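Long-range contact in Glyco_hydro_cc domain-containing protein (PDB 6UB0), which probably hydrolyses beta-1,3-glucan as a curdlan-specific exo-beta-1,3-glucanase of glycoside hydrolase family 128, binding laminaribiose in its glycan pocket: residues S67-A72 / R103-S108. Residues are numbered along the deposited sequence; the frame is centred on the assembly and turned at random.
Sequences SKNLLA and RARLGS
Asn69 and Arg105 stand side by side on one face of a parallel strand pair, their amide and guanidinium planes almost perpendicular (88°). Arg105 bends back at chi3 (64°), which brings NH1 within 3.3 Å of Asn69 OD1, a weak, angled hydrogen bond. The stronger partners lie beyond: Glu204 forms a salt bridge with Arg105 NH1, and Glu41 accepts from Asn69 ND2. Asparagine suits this place because its amide can offer oxygen to the arginine and N-H to the glutamate at once. On the same face Gly107 sits opposite Leu71, and with no side chain of its own it leaves room for the leucine's CD2. Strands 69-71 and 105-111, joined through helix 86-96, form a beta-alpha-beta unit of the TIM-barrel catalytic core. Their ladder runs from Arg105 N to Lys68 O, then from Leu70 N to Arg105 O (2.8 Å) and Gly107 N to Leu70 O (2.8 Å). It weakens at Ala72 N to Gly107 O (3.2 Å), after which one water donates to both Ala72 O and Ser108 O. The other face is apolar, as befits the side turned to helix 86-96, whose Tyr93 touches Leu106. There Leu70 and Leu106 point the same way, CD1 of the former 3.9 Å from CD2 of the latter, while the small methyl of Ala104 fits against Leu70 CG at 4.0 Å.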
# COMPACT_ATOMS: atom_id res chain seq x y z
N SER A 67 9.84 -12.55 -4.19
CA SER A 67 9.01 -11.51 -3.53
C SER A 67 9.11 -11.74 -2.02
O SER A 67 8.95 -12.90 -1.58
CB SER A 67 7.59 -11.57 -4.02
OG SER A 67 7.49 -11.13 -5.37
N LYS A 68 9.48 -10.71 -1.27
CA LYS A 68 9.71 -10.81 0.19
C LYS A 68 8.40 -10.53 0.94
O LYS A 68 8.38 -10.66 2.16
CB LYS A 68 10.83 -9.84 0.57
CG LYS A 68 12.11 -10.08 -0.24
CD LYS A 68 13.11 -8.96 -0.19
CE LYS A 68 14.15 -9.15 0.89
NZ LYS A 68 15.46 -8.60 0.45
N ASN A 69 7.38 -10.06 0.24
CA ASN A 69 6.25 -9.38 0.92
C ASN A 69 4.95 -9.75 0.21
O ASN A 69 4.96 -9.95 -0.99
CB ASN A 69 6.38 -7.85 0.92
CG ASN A 69 7.51 -7.33 1.78
OD1 ASN A 69 7.40 -7.34 2.98
ND2 ASN A 69 8.62 -6.92 1.17
N LEU A 70 3.86 -9.83 0.97
CA LEU A 70 2.53 -10.06 0.39
C LEU A 70 1.56 -9.06 1.03
O LEU A 70 1.61 -8.90 2.27
CB LEU A 70 2.03 -11.47 0.69
CG LEU A 70 2.87 -12.61 0.14
CD1 LEU A 70 2.37 -13.93 0.70
CD2 LEU A 70 2.84 -12.62 -1.37
N LEU A 71 0.64 -8.55 0.23
CA LEU A 71 -0.41 -7.59 0.74
C LEU A 71 -1.80 -8.25 0.75
O LEU A 71 -2.16 -8.98 -0.21
CB LEU A 71 -0.52 -6.34 -0.14
CG LEU A 71 0.67 -5.40 -0.12
CD1 LEU A 71 0.71 -4.58 -1.39
CD2 LEU A 71 0.72 -4.52 1.12
N ALA A 72 -2.61 -7.85 1.73
CA ALA A 72 -3.98 -8.37 1.87
C ALA A 72 -4.98 -7.38 1.26
O ALA A 72 -4.54 -6.48 0.52
CB ALA A 72 -4.27 -8.63 3.32
N ARG A 103 7.63 -17.50 4.92
CA ARG A 103 8.31 -17.23 3.63
C ARG A 103 8.15 -15.77 3.19
O ARG A 103 8.83 -15.34 2.27
CB ARG A 103 7.85 -18.29 2.62
CG ARG A 103 8.52 -19.63 2.88
CD ARG A 103 7.94 -20.87 2.20
NE ARG A 103 6.48 -20.97 2.11
CZ ARG A 103 5.80 -21.23 1.00
NH1 ARG A 103 6.45 -21.39 -0.15
NH2 ARG A 103 4.47 -21.25 1.02
N ALA A 104 7.33 -14.98 3.86
CA ALA A 104 7.08 -13.61 3.39
C ALA A 104 6.54 -12.78 4.55
O ALA A 104 5.90 -13.36 5.50
CB ALA A 104 6.14 -13.68 2.22
N ARG A 105 6.82 -11.48 4.47
CA ARG A 105 6.24 -10.50 5.39
C ARG A 105 4.83 -10.20 4.86
O ARG A 105 4.63 -10.22 3.62
CB ARG A 105 7.21 -9.33 5.53
CG ARG A 105 8.61 -9.78 5.87
CD ARG A 105 9.52 -8.60 6.03
NE ARG A 105 9.09 -7.78 7.14
CZ ARG A 105 8.58 -6.56 7.01
NH1 ARG A 105 8.43 -6.04 5.80
NH2 ARG A 105 8.17 -5.90 8.07
N LEU A 106 3.87 -10.20 5.78
CA LEU A 106 2.43 -10.10 5.49
C LEU A 106 1.96 -8.70 5.88
O LEU A 106 2.24 -8.23 7.04
CB LEU A 106 1.70 -11.20 6.26
CG LEU A 106 2.20 -12.62 5.98
CD1 LEU A 106 1.41 -13.67 6.76
CD2 LEU A 106 2.19 -12.91 4.48
N GLY A 107 1.29 -8.03 4.93
CA GLY A 107 0.74 -6.69 5.12
C GLY A 107 -0.75 -6.77 5.37
O GLY A 107 -1.42 -7.55 4.73
N SER A 108 -1.24 -6.02 6.33
CA SER A 108 -2.68 -6.04 6.66
C SER A 108 -3.54 -5.66 5.44
O SER A 108 -3.06 -5.10 4.45
CB SER A 108 -2.96 -5.09 7.76
OG SER A 108 -3.12 -3.81 7.20
O HOH W 1 -2.98 -4.44 1.72